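Long-range contacts in arabinogalactan endo-1,4-beta-galactosidase (Ignisphaera aggregans, PDB 7OSK), which probably cleaves the beta-1,4-linked galactan backbone of arabinogalactan at internal positions, the chain here being the family 53 glycoside hydrolase catalytic piece of a longer protein: residues A[136-140]-A[150-154]; A[192-197]-A[209-213]; A[254-258]-A[284-289]; A[273-278]-A[337-342]. All coordinates share one frame; numbering follows the deposited sequence.

Contact 1. Residues A[136-140]-A[150-154]; sequences HYSDW and PKAWA
The indole of Trp153 presents its six-membered edge to Tyr137, whose CD1 lies 4.1 Å from CZ3, while Pro150 CG of its own segment rests 3.7 Å above one indole face, shifted toward the rim. Both segments belong to the long loop between strand 130-135 and helix 158-178 of the (beta/alpha)8 barrel, so the contact folds one beta-alpha loop back on itself. The Asp139 carboxylate is engaged on both faces at OD2: Lys151 N donates a nearly straight bond (2.7 Å, 175°) from one face, and Lys151 NZ makes a salt bridge from the opposite face at 3.0 Å. The lysine chain reaches there by curling, with bends at chi3 (-89°) and chi4 (68°) that wrap its methylenes round the same oxygen. NZ has a second anionic mate in Asp98, whose backbone N weakly bonds Asp139 OD1. With an alanine here instead of Asp139, Lys151 N would probably lose this acceptor and the ammonium group be left with Asp98 as its anionic mate. Between the charged and aromatic ends, Pro150 fills the middle, CD lying 3.5 Å from Tyr137 O and CB 3.6 Å from Asp139 OD1.

Contact 2. Residues A[192-197]-A[209-213]; sequences INNGFL and FVGLL
Gly195 and Phe209 bring the two backbones nearest, CA to CA 6.6 Å, where a type I beta turn from Ile192 to Gly195 runs beside an early turn of helix 206-223. This is the stretch of the (beta/alpha)8 barrel between strand 185-188 and the following helix, the loop folding down onto the helix it leads into. Gly195 has a positive phi (82°), which favours glycine, and lays its CA over one face of the Phe209 ring in a CH-pi contact, 3.9 Å from the centroid. Phe209 has CG anti to its backbone N, which carries the ring across to the loop. There it meets Phe196 rim to rim, the centroids 5.8 Å apart and the planes at 67°, neither ring covering the other's face. Replacing Phe209 with an alanine would probably open a gap beneath Gly195 CA and rob the Phe196 rim of its aromatic neighbour. The far end of Phe196 reaches further along the helix, CZ lying 3.9 Å from Leu212 CB and 3.6 Å from Leu213 CD1. Leu212 also touches Leu197, CD1 to CD1 at 3.9 Å. On the remaining flank Ile192 and Leu213 meet tip to tip, their CD1 methyls 4.1 Å apart.

Contact 3. Residues A[254-258]-A[284-289]; sequences SFDVI and YDKKIL
Lys286 lays its chain over one face of the Phe255 ring, crossing it at about a right angle. Its CE sits 3.9 Å from the ring centroid as a CH-pi contact, and NZ, 4.5 Å from the centroid and 5° off the normal, adds a cation-pi interaction. The chain runs straight through chi2 and chi3, then bends at chi4 (-59°), which turns NZ back toward Phe255 O; that modelled bond is too short for its length to be trusted. Beyond this opening pair the backbones join as parallel strands: Lys287 N donates to Asp256 O (3.1 Å), Ile258 N to Lys287 O (2.8 Å) and Leu289 N to Ile258 O (2.9 Å). Val257 and Lys287 share one side of the sheet, Ile258 and Ile288 the other. Val257 CG1 crosses to Leu289 CB at 3.5 Å, whereas Ile258 CD1 meets Tyr284 CD2 at 4.1 Å, the two side chains roughly perpendicular. Tyr284 OH bonds Asp246. The pair forms neighbouring staves of the (beta/alpha)8 barrel, flanked by strands 228-234 and 346-352; Val257 and Leu289 meet side chains of those strands, while Ile258 packs outward on helices 238-250 and 270-283.

Contact 4. Residues A[273-278]-A[337-342]; sequences FRNLVR and ALYEEG
Arg274 stretches across to Glu340 and Glu341 where two outer helices of the (beta/alpha)8 barrel, 270-283 and 324-342, run side by side. The axes of the two segments approach to 8.8 Å and cross at -36°, both helices pointing broadly the same way. The arginine chain is extended from CG to NE, which carries its guanidinium past Glu341 to Glu340: NH2 forms a salt bridge with Glu340 OE1 at 2.7 Å, the oxygen lying in the guanidinium plane at its edge. NE pairs with Glu341 OE2 at 2.9 Å through a poorly directed, weak bond, and Ala337 CB sits over one face of the same guanidinium. Arg278 takes a less common route, its CG lodged between the backbone N and the carbonyl carbon (chi1 73°) and its chain kinked at chi3. It thereby lies alongside Glu341 with the two planes 85° apart, in a salt bridge whose individual bonds, NH1 to OE1 and NH2 to OE2, are weak in direction. Glu341, folded at chi2, is thus the carboxylate common to both arginines, which would probably favour its ionised form. Toward the barrel the contact turns apolar. The Phe273 ring meets Ala337 edge-on, CD2 to CB 4.2 Å, and reaches Leu338 CB with CE2 at 4.1 Å. Val277 splits its branches: CG1 packs on Glu341 CB at 3.6 Å, while CG2 lies over a face of Phe273 and touches Leu338 CD1 at 4.1 Å.

All four contacts belong to one (beta/alpha)8 barrel, away from its calcium site, and form two touching pairs in different parts of its wall. Contacts 1 and 2 follow in series, in the loops after strands 130-135 and 185-188, contact 2 also taking in helix 206-223; their centres are about 13 Å apart, and Leu197 packs on Tyr137, Pro150 and Trp153. Contacts 3 and 4 alternate in sequence, centres about 14 Å apart: helix 270-283 leads into strand 287-293, and Ile288 meets Leu338, packing a strand pair against a helix pair. The centres of contacts 2 and 3 are about 17 Å apart, their nearest atoms about 7 Å. Contacts 1 and 4, centres about 34 Å apart, lie on opposite sides of the chain's centre.

Contact 1. Residues A[136-140]-A[150-154]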
loop_
_atom_site.group_PDB
_atom_site.type_symbol
_atom_site.label_atom_id
_atom_site.label_comp_id
_atom_site.label_asym_id
_atom_site.label_seq_id
_atom_site.Cartn_x
_atom_site.Cartn_y
_atom_site.Cartn_z
ATOM N N HIS A 136 -9.326 1.356 3.989
ATOM C CA HIS A 136 -8.922 1.491 5.384
ATOM C C HIS A 136 -10.109 1.302 6.325
ATOM O O HIS A 136 -9.926 1.001 7.505
ATOM C CB HIS A 136 -8.274 2.857 5.629
ATOM C CG HIS A 136 -6.881 2.969 5.093
ATOM N ND1 HIS A 136 -5.863 3.589 5.784
ATOM C CD2 HIS A 136 -6.336 2.536 3.932
ATOM C CE1 HIS A 136 -4.751 3.532 5.072
ATOM N NE2 HIS A 136 -5.011 2.899 3.943
ATOM N N TYR A 137 -11.319 1.454 5.791
ATOM C CA TYR A 137 -12.537 1.435 6.597
ATOM C C TYR A 137 -12.393 2.408 7.765
ATOM O O TYR A 137 -12.697 2.091 8.913
ATOM C CB TYR A 137 -12.848 0.016 7.080
ATOM C CG TYR A 137 -13.265 -0.905 5.953
ATOM C CD1 TYR A 137 -14.519 -0.784 5.364
ATOM C CD2 TYR A 137 -12.407 -1.883 5.471
ATOM C CE1 TYR A 137 -14.907 -1.614 4.328
ATOM C CE2 TYR A 137 -12.788 -2.719 4.435
ATOM C CZ TYR A 137 -14.038 -2.580 3.868
ATOM O OH TYR A 137 -14.418 -3.410 2.838
ATOM N N SER A 138 -11.915 3.601 7.432
ATOM C CA SER A 138 -11.748 4.697 8.373
ATOM C C SER A 138 -11.849 5.988 7.573
ATOM O O SER A 138 -11.717 5.964 6.350
ATOM C CB SER A 138 -10.404 4.599 9.096
ATOM O OG SER A 138 -10.207 5.699 9.967
ATOM N N ASP A 139 -12.089 7.110 8.245
ATOM C CA ASP A 139 -12.165 8.392 7.550
ATOM C C ASP A 139 -10.769 8.945 7.295
ATOM O O ASP A 139 -10.597 9.861 6.496
ATOM C CB ASP A 139 -12.992 9.407 8.346
ATOM C CG ASP A 139 -14.490 9.218 8.163
ATOM O OD1 ASP A 139 -14.911 8.694 7.110
ATOM O OD2 ASP A 139 -15.252 9.601 9.074
ATOM N N TRP A 140 -9.770 8.392 7.975
ATOM C CA TRP A 140 -8.394 8.816 7.752
ATOM C C TRP A 140 -7.425 7.666 8.033
ATOM O O TRP A 140 -7.817 6.502 7.957
ATOM C CB TRP A 140 -8.073 10.036 8.622
ATOM C CG TRP A 140 -7.130 11.026 7.979
ATOM C CD1 TRP A 140 -7.061 11.362 6.656
ATOM C CD2 TRP A 140 -6.123 11.801 8.641
ATOM N NE1 TRP A 140 -6.074 12.297 6.454
ATOM C CE2 TRP A 140 -5.483 12.583 7.657
ATOM C CE3 TRP A 140 -5.697 11.909 9.968
ATOM C CZ2 TRP A 140 -4.443 13.459 7.959
ATOM C CZ3 TRP A 140 -4.663 12.778 10.265
ATOM C CH2 TRP A 140 -4.048 13.541 9.266
ATOM N N PRO A 150 -15.349 5.132 10.922
ATOM C CA PRO A 150 -15.762 6.384 10.278
ATOM C C PRO A 150 -16.787 7.151 11.115
ATOM O O PRO A 150 -17.491 6.539 11.920
ATOM C CB PRO A 150 -16.363 5.912 8.950
ATOM C CG PRO A 150 -15.654 4.632 8.660
ATOM C CD PRO A 150 -15.406 3.988 9.991
ATOM N N LYS A 151 -16.849 8.468 10.934
ATOM C CA LYS A 151 -17.689 9.332 11.761
ATOM C C LYS A 151 -19.144 8.878 11.819
ATOM O O LYS A 151 -19.795 9.002 12.857
ATOM C CB LYS A 151 -17.633 10.771 11.245
ATOM C CG LYS A 151 -16.305 11.468 11.499
ATOM C CD LYS A 151 -16.271 12.852 10.872
ATOM C CE LYS A 151 -15.768 12.825 9.438
ATOM N NZ LYS A 151 -16.680 12.147 8.476
ATOM N N ALA A 152 -19.646 8.346 10.709
ATOM C CA ALA A 152 -21.047 7.951 10.617
ATOM C C ALA A 152 -21.278 6.534 11.135
ATOM O O ALA A 152 -22.420 6.116 11.318
ATOM C CB ALA A 152 -21.527 8.068 9.183
ATOM N N TRP A 153 -20.191 5.802 11.368
ATOM C CA TRP A 153 -20.268 4.430 11.872
ATOM C C TRP A 153 -19.980 4.366 13.372
ATOM O O TRP A 153 -20.112 3.312 13.993
ATOM C CB TRP A 153 -19.279 3.529 11.125
ATOM C CG TRP A 153 -19.534 3.406 9.650
ATOM C CD1 TRP A 153 -20.457 4.088 8.915
ATOM C CD2 TRP A 153 -18.849 2.542 8.730
ATOM N NE1 TRP A 153 -20.390 3.705 7.597
ATOM C CE2 TRP A 153 -19.413 2.757 7.457
ATOM C CE3 TRP A 153 -17.816 1.609 8.859
ATOM C CZ2 TRP A 153 -18.979 2.075 6.322
ATOM C CZ3 TRP A 153 -17.386 0.934 7.732
ATOM C CH2 TRP A 153 -17.968 1.170 6.480
ATOM N N ALA A 154 -19.594 5.504 13.943
ATOM C CA ALA A 154 -19.091 5.571 15.312
ATOM C C ALA A 154 -20.056 5.011 16.356
ATOM O O ALA A 154 -19.637 4.299 17.270
ATOM C CB ALA A 154 -18.745 7.009 15.656
#

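Contact 2. Residues A[192-197]-A[209-213]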
loop_
_atom_site.group_PDB
_atom_site.type_symbol
_atom_site.label_atom_id
_atom_site.label_comp_id
_atom_site.label_asym_id
_atom_site.label_seq_id
_atom_site.Cartn_x
_atom_site.Cartn_y
_atom_site.Cartn_z
ATOM N N ILE A 192 -4.289 -4.819 9.622
ATOM C CA ILE A 192 -5.321 -5.162 10.595
ATOM C C ILE A 192 -4.801 -6.144 11.648
ATOM O O ILE A 192 -5.514 -7.052 12.068
ATOM C CB ILE A 192 -6.559 -5.762 9.889
ATOM C CG1 ILE A 192 -6.140 -6.874 8.924
ATOM C CG2 ILE A 192 -7.298 -4.682 9.117
ATOM C CD1 ILE A 192 -7.193 -7.938 8.725
ATOM N N ASN A 193 -3.554 -5.949 12.070
ATOM C CA ASN A 193 -2.941 -6.790 13.093
ATOM C C ASN A 193 -3.795 -6.855 14.355
ATOM O O ASN A 193 -4.141 -7.937 14.832
ATOM C CB ASN A 193 -1.543 -6.268 13.445
ATOM C CG ASN A 193 -0.606 -6.247 12.251
ATOM O OD1 ASN A 193 -1.007 -5.899 11.139
ATOM N ND2 ASN A 193 0.651 -6.624 12.476
ATOM N N ASN A 194 -4.137 -5.684 14.881
ATOM C CA ASN A 194 -4.955 -5.578 16.081
ATOM C C ASN A 194 -6.418 -5.385 15.711
ATOM O O ASN A 194 -7.201 -4.823 16.478
ATOM C CB ASN A 194 -4.462 -4.423 16.951
ATOM C CG ASN A 194 -3.015 -4.591 17.366
ATOM O OD1 ASN A 194 -2.551 -5.707 17.589
ATOM N ND2 ASN A 194 -2.291 -3.484 17.463
ATOM N N GLY A 195 -6.779 -5.860 14.522
ATOM C CA GLY A 195 -8.128 -5.716 14.017
ATOM C C GLY A 195 -8.354 -4.351 13.397
ATOM O O GLY A 195 -7.411 -3.589 13.181
ATOM N N PHE A 196 -9.617 -4.049 13.112
ATOM C CA PHE A 196 -10.018 -2.765 12.542
ATOM C C PHE A 196 -11.375 -2.373 13.104
ATOM O O PHE A 196 -12.040 -3.186 13.741
ATOM C CB PHE A 196 -10.062 -2.805 11.001
ATOM C CG PHE A 196 -11.169 -3.669 10.415
ATOM C CD1 PHE A 196 -11.595 -4.835 11.041
ATOM C CD2 PHE A 196 -11.771 -3.311 9.215
ATOM C CE1 PHE A 196 -12.601 -5.616 10.486
ATOM C CE2 PHE A 196 -12.778 -4.091 8.659
ATOM C CZ PHE A 196 -13.192 -5.241 9.293
ATOM N N LEU A 197 -11.776 -1.127 12.872
ATOM C CA LEU A 197 -13.059 -0.623 13.352
ATOM C C LEU A 197 -13.185 -0.771 14.869
ATOM O O LEU A 197 -14.109 -1.418 15.361
ATOM C CB LEU A 197 -14.212 -1.351 12.654
ATOM C CG LEU A 197 -14.380 -1.066 11.162
ATOM C CD1 LEU A 197 -15.377 -2.035 10.553
ATOM C CD2 LEU A 197 -14.826 0.367 10.945
ATOM N N PHE A 209 -14.903 -9.214 15.194
ATOM C CA PHE A 209 -13.862 -8.890 14.226
ATOM C C PHE A 209 -14.038 -9.715 12.947
ATOM O O PHE A 209 -13.957 -9.180 11.842
ATOM C CB PHE A 209 -12.483 -9.132 14.858
ATOM C CG PHE A 209 -11.322 -8.987 13.906
ATOM C CD1 PHE A 209 -11.351 -8.074 12.864
ATOM C CD2 PHE A 209 -10.192 -9.771 14.067
ATOM C CE1 PHE A 209 -10.274 -7.952 12.000
ATOM C CE2 PHE A 209 -9.115 -9.652 13.209
ATOM C CZ PHE A 209 -9.156 -8.744 12.175
ATOM N N VAL A 210 -14.304 -11.009 13.104
ATOM C CA VAL A 210 -14.463 -11.907 11.960
ATOM C C VAL A 210 -15.778 -11.654 11.230
ATOM O O VAL A 210 -15.866 -11.820 10.015
ATOM C CB VAL A 210 -14.400 -13.385 12.397
ATOM C CG1 VAL A 210 -14.811 -14.314 11.256
ATOM C CG2 VAL A 210 -13.001 -13.728 12.873
ATOM N N GLY A 211 -16.804 -11.267 11.977
ATOM C CA GLY A 211 -18.087 -10.946 11.384
ATOM C C GLY A 211 -17.974 -9.761 10.444
ATOM O O GLY A 211 -18.520 -9.780 9.342
ATOM N N LEU A 212 -17.262 -8.727 10.883
ATOM C CA LEU A 212 -17.060 -7.534 10.070
ATOM C C LEU A 212 -16.132 -7.825 8.899
ATOM O O LEU A 212 -16.327 -7.310 7.798
ATOM C CB LEU A 212 -16.489 -6.396 10.920
ATOM C CG LEU A 212 -17.437 -5.816 11.974
ATOM C CD1 LEU A 212 -16.711 -4.822 12.868
ATOM C CD2 LEU A 212 -18.638 -5.157 11.315
ATOM N N LEU A 213 -15.121 -8.651 9.138
ATOM C CA LEU A 213 -14.175 -9.010 8.092
ATOM C C LEU A 213 -14.886 -9.813 7.008
ATOM O O LEU A 213 -14.708 -9.560 5.818
ATOM C CB LEU A 213 -13.005 -9.805 8.677
ATOM C CG LEU A 213 -11.608 -9.559 8.099
ATOM C CD1 LEU A 213 -11.217 -8.090 8.165
ATOM C CD2 LEU A 213 -10.590 -10.401 8.850
#

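Contact 3. Residues A[254-258]-A[284-289]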
loop_
_atom_site.group_PDB
_atom_site.type_symbol
_atom_site.label_atom_id
_atom_site.label_comp_id
_atom_site.label_asym_id
_atom_site.label_seq_id
_atom_site.Cartn_x
_atom_site.Cartn_y
_atom_site.Cartn_z
ATOM N N SER A 254 -12.338 -16.375 4.314
ATOM C CA SER A 254 -11.766 -16.767 3.033
ATOM C C SER A 254 -11.057 -15.588 2.380
ATOM O O SER A 254 -11.655 -14.535 2.154
ATOM C CB SER A 254 -12.854 -17.315 2.106
ATOM O OG SER A 254 -13.889 -16.367 1.913
ATOM N N PHE A 255 -9.775 -15.772 2.092
ATOM C CA PHE A 255 -8.983 -14.756 1.413
ATOM C C PHE A 255 -7.908 -15.435 0.581
ATOM O O PHE A 255 -7.640 -16.621 0.759
ATOM C CB PHE A 255 -8.358 -13.787 2.418
ATOM C CG PHE A 255 -7.418 -14.441 3.384
ATOM C CD1 PHE A 255 -7.903 -15.188 4.444
ATOM C CD2 PHE A 255 -6.049 -14.308 3.235
ATOM C CE1 PHE A 255 -7.043 -15.794 5.335
ATOM C CE2 PHE A 255 -5.182 -14.911 4.125
ATOM C CZ PHE A 255 -5.679 -15.653 5.177
ATOM N N ASP A 256 -7.289 -14.678 -0.320
ATOM C CA ASP A 256 -6.357 -15.243 -1.288
ATOM C C ASP A 256 -4.916 -14.822 -1.020
ATOM O O ASP A 256 -3.989 -15.610 -1.216
ATOM C CB ASP A 256 -6.758 -14.829 -2.707
ATOM C CG ASP A 256 -8.193 -15.195 -3.036
ATOM O OD1 ASP A 256 -8.460 -16.391 -3.285
ATOM O OD2 ASP A 256 -9.052 -14.287 -3.055
ATOM N N VAL A 257 -4.732 -13.586 -0.565
ATOM C CA VAL A 257 -3.397 -13.009 -0.443
ATOM C C VAL A 257 -3.064 -12.612 0.991
ATOM O O VAL A 257 -3.901 -12.058 1.704
ATOM C CB VAL A 257 -3.243 -11.765 -1.342
ATOM C CG1 VAL A 257 -1.790 -11.309 -1.384
ATOM C CG2 VAL A 257 -3.743 -12.059 -2.747
ATOM N N ILE A 258 -1.834 -12.911 1.399
ATOM C CA ILE A 258 -1.289 -12.435 2.664
ATOM C C ILE A 258 -0.323 -11.297 2.382
ATOM O O ILE A 258 0.787 -11.524 1.899
ATOM C CB ILE A 258 -0.563 -13.553 3.436
ATOM C CG1 ILE A 258 -1.546 -14.666 3.796
ATOM C CG2 ILE A 258 0.092 -12.998 4.702
ATOM C CD1 ILE A 258 -0.880 -15.966 4.180
ATOM N N TYR A 284 0.983 -22.235 4.757
ATOM C CA TYR A 284 -0.231 -21.795 4.074
ATOM C C TYR A 284 -0.140 -21.965 2.559
ATOM O O TYR A 284 0.922 -21.767 1.965
ATOM C CB TYR A 284 -0.520 -20.328 4.401
ATOM C CG TYR A 284 -0.524 -20.019 5.879
ATOM C CD1 TYR A 284 -1.494 -20.554 6.714
ATOM C CD2 TYR A 284 0.434 -19.183 6.436
ATOM C CE1 TYR A 284 -1.505 -20.274 8.064
ATOM C CE2 TYR A 284 0.430 -18.895 7.787
ATOM C CZ TYR A 284 -0.542 -19.444 8.595
ATOM O OH TYR A 284 -0.558 -19.166 9.938
ATOM N N ASP A 285 -1.264 -22.335 1.947
ATOM C CA ASP A 285 -1.379 -22.388 0.493
ATOM C C ASP A 285 -2.084 -21.122 0.013
ATOM O O ASP A 285 -3.195 -21.168 -0.517
ATOM C CB ASP A 285 -2.138 -23.643 0.039
ATOM C CG ASP A 285 -1.213 -24.812 -0.281
ATOM O OD1 ASP A 285 -0.107 -24.587 -0.823
ATOM O OD2 ASP A 285 -1.595 -25.965 0.017
ATOM N N LYS A 286 -1.426 -19.988 0.228
ATOM C CA LYS A 286 -1.934 -18.697 -0.213
ATOM C C LYS A 286 -0.794 -17.839 -0.739
ATOM O O LYS A 286 0.378 -18.151 -0.524
ATOM C CB LYS A 286 -2.654 -17.982 0.928
ATOM C CG LYS A 286 -3.934 -18.670 1.361
ATOM C CD LYS A 286 -4.607 -17.933 2.499
ATOM C CE LYS A 286 -5.882 -18.634 2.933
ATOM N NZ LYS A 286 -6.866 -18.745 1.823
ATOM N N LYS A 287 -1.146 -16.757 -1.426
ATOM C CA LYS A 287 -0.156 -15.890 -2.049
ATOM C C LYS A 287 0.492 -14.949 -1.041
ATOM O O LYS A 287 -0.088 -14.627 -0.004
ATOM C CB LYS A 287 -0.797 -15.086 -3.181
ATOM C CG LYS A 287 -1.323 -15.942 -4.327
ATOM C CD LYS A 287 -0.206 -16.716 -5.026
ATOM C CE LYS A 287 -0.756 -17.748 -5.995
ATOM N NZ LYS A 287 -1.572 -17.135 -7.079
ATOM N N ILE A 288 1.707 -14.518 -1.369
ATOM C CA ILE A 288 2.508 -13.671 -0.495
ATOM C C ILE A 288 2.794 -12.342 -1.180
ATOM O O ILE A 288 3.358 -12.314 -2.273
ATOM C CB ILE A 288 3.840 -14.346 -0.123
ATOM C CG1 ILE A 288 3.620 -15.823 0.233
ATOM C CG2 ILE A 288 4.517 -13.597 1.020
ATOM C CD1 ILE A 288 2.689 -16.052 1.406
ATOM N N LEU A 289 2.409 -11.248 -0.528
ATOM C CA LEU A 289 2.529 -9.913 -1.107
ATOM C C LEU A 289 3.174 -8.931 -0.133
ATOM O O LEU A 289 2.993 -9.036 1.078
ATOM C CB LEU A 289 1.146 -9.401 -1.526
ATOM C CG LEU A 289 1.054 -7.969 -2.060
ATOM C CD1 LEU A 289 1.754 -7.848 -3.403
ATOM C CD2 LEU A 289 -0.399 -7.533 -2.167
#

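Contact 4. Residues A[273-278]-A[337-342]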
loop_
_atom_site.group_PDB
_atom_site.type_symbol
_atom_site.label_atom_id
_atom_site.label_comp_id
_atom_site.label_asym_id
_atom_site.label_seq_id
_atom_site.Cartn_x
_atom_site.Cartn_y
_atom_site.Cartn_z
ATOM N N PHE A 273 12.942 -10.879 7.005
ATOM C CA PHE A 273 11.911 -10.937 5.979
ATOM C C PHE A 273 11.906 -12.308 5.308
ATOM O O PHE A 273 10.847 -12.857 5.014
ATOM C CB PHE A 273 12.120 -9.835 4.938
ATOM C CG PHE A 273 11.115 -9.857 3.819
ATOM C CD1 PHE A 273 9.825 -9.389 4.017
ATOM C CD2 PHE A 273 11.458 -10.346 2.569
ATOM C CE1 PHE A 273 8.899 -9.408 2.992
ATOM C CE2 PHE A 273 10.536 -10.367 1.539
ATOM C CZ PHE A 273 9.256 -9.899 1.751
ATOM N N ARG A 274 13.094 -12.857 5.076
ATOM C CA ARG A 274 13.228 -14.177 4.466
ATOM C C ARG A 274 12.572 -15.259 5.315
ATOM O O ARG A 274 11.921 -16.161 4.792
ATOM C CB ARG A 274 14.701 -14.524 4.254
ATOM C CG ARG A 274 15.221 -14.218 2.863
ATOM C CD ARG A 274 16.641 -14.730 2.679
ATOM N NE ARG A 274 16.983 -14.890 1.269
ATOM C CZ ARG A 274 17.455 -13.921 0.490
ATOM N NH1 ARG A 274 17.651 -12.699 0.972
ATOM N NH2 ARG A 274 17.732 -14.176 -0.780
ATOM N N ASN A 275 12.754 -15.165 6.626
ATOM C CA ASN A 275 12.213 -16.159 7.543
ATOM C C ASN A 275 10.691 -16.152 7.542
ATOM O O ASN A 275 10.061 -17.201 7.675
ATOM C CB ASN A 275 12.733 -15.918 8.961
ATOM C CG ASN A 275 14.244 -16.001 9.050
ATOM O OD1 ASN A 275 14.876 -16.815 8.373
ATOM N ND2 ASN A 275 14.832 -15.157 9.887
ATOM N N LEU A 276 10.104 -14.969 7.393
ATOM C CA LEU A 276 8.652 -14.850 7.349
ATOM C C LEU A 276 8.091 -15.509 6.096
ATOM O O LEU A 276 7.119 -16.258 6.162
ATOM C CB LEU A 276 8.219 -13.384 7.394
ATOM C CG LEU A 276 6.702 -13.170 7.315
ATOM C CD1 LEU A 276 6.011 -13.749 8.545
ATOM C CD2 LEU A 276 6.366 -11.706 7.146
ATOM N N VAL A 277 8.704 -15.216 4.955
ATOM C CA VAL A 277 8.206 -15.703 3.676
ATOM C C VAL A 277 8.175 -17.228 3.646
ATOM O O VAL A 277 7.138 -17.822 3.355
ATOM C CB VAL A 277 9.061 -15.177 2.499
ATOM C CG1 VAL A 277 8.615 -15.805 1.179
ATOM C CG2 VAL A 277 8.971 -13.659 2.412
ATOM N N ARG A 278 9.305 -17.859 3.952
ATOM C CA ARG A 278 9.398 -19.315 3.895
ATOM C C ARG A 278 8.458 -19.979 4.902
ATOM O O ARG A 278 8.039 -21.120 4.714
ATOM C CB ARG A 278 10.838 -19.776 4.138
ATOM C CG ARG A 278 11.315 -19.644 5.574
ATOM C CD ARG A 278 12.723 -20.187 5.738
ATOM N NE ARG A 278 13.742 -19.258 5.247
ATOM C CZ ARG A 278 14.267 -19.277 4.024
ATOM N NH1 ARG A 278 13.883 -20.180 3.128
ATOM N NH2 ARG A 278 15.190 -18.382 3.698
ATOM N N ALA A 337 14.567 -11.532 -2.646
ATOM C CA ALA A 337 14.294 -12.267 -1.417
ATOM C C ALA A 337 12.893 -12.867 -1.434
ATOM O O ALA A 337 12.695 -14.008 -1.025
ATOM C CB ALA A 337 14.462 -11.359 -0.211
ATOM N N LEU A 338 11.923 -12.095 -1.909
ATOM C CA LEU A 338 10.541 -12.552 -1.941
ATOM C C LEU A 338 10.357 -13.723 -2.900
ATOM O O LEU A 338 9.680 -14.698 -2.573
ATOM C CB LEU A 338 9.608 -11.404 -2.335
ATOM C CG LEU A 338 8.130 -11.778 -2.488
ATOM C CD1 LEU A 338 7.592 -12.436 -1.223
ATOM C CD2 LEU A 338 7.305 -10.551 -2.843
ATOM N N TYR A 339 10.958 -13.628 -4.083
ATOM C CA TYR A 339 10.775 -14.648 -5.110
ATOM C C TYR A 339 11.588 -15.905 -4.819
ATOM O O TYR A 339 11.119 -17.020 -5.052
ATOM C CB TYR A 339 11.152 -14.098 -6.488
ATOM C CG TYR A 339 11.000 -15.115 -7.597
ATOM C CD1 TYR A 339 9.797 -15.781 -7.793
ATOM C CD2 TYR A 339 12.059 -15.409 -8.449
ATOM C CE1 TYR A 339 9.652 -16.716 -8.805
ATOM C CE2 TYR A 339 11.921 -16.342 -9.465
ATOM C CZ TYR A 339 10.716 -16.992 -9.636
ATOM O OH TYR A 339 10.571 -17.921 -10.642
ATOM N N GLU A 340 12.801 -15.722 -4.311
ATOM C CA GLU A 340 13.694 -16.844 -4.036
ATOM C C GLU A 340 13.147 -17.746 -2.932
ATOM O O GLU A 340 13.458 -18.936 -2.880
ATOM C CB GLU A 340 15.087 -16.330 -3.658
ATOM C CG GLU A 340 15.872 -15.784 -4.844
ATOM C CD GLU A 340 17.133 -15.053 -4.435
ATOM O OE1 GLU A 340 17.525 -15.157 -3.254
ATOM O OE2 GLU A 340 17.732 -14.373 -5.296
ATOM N N GLU A 341 12.328 -17.169 -2.057
ATOM C CA GLU A 341 11.717 -17.909 -0.957
ATOM C C GLU A 341 10.244 -18.182 -1.240
ATOM O O GLU A 341 9.741 -19.275 -0.973
ATOM C CB GLU A 341 11.854 -17.132 0.352
ATOM C CG GLU A 341 13.243 -16.575 0.614
ATOM C CD GLU A 341 14.261 -17.645 0.953
ATOM O OE1 GLU A 341 13.911 -18.844 0.912
ATOM O OE2 GLU A 341 15.414 -17.283 1.274
ATOM N N GLY A 342 9.558 -17.177 -1.773
ATOM C CA GLY A 342 8.142 -17.285 -2.066
ATOM C C GLY A 342 7.850 -18.290 -3.162
ATOM O O GLY A 342 6.747 -18.836 -3.231
#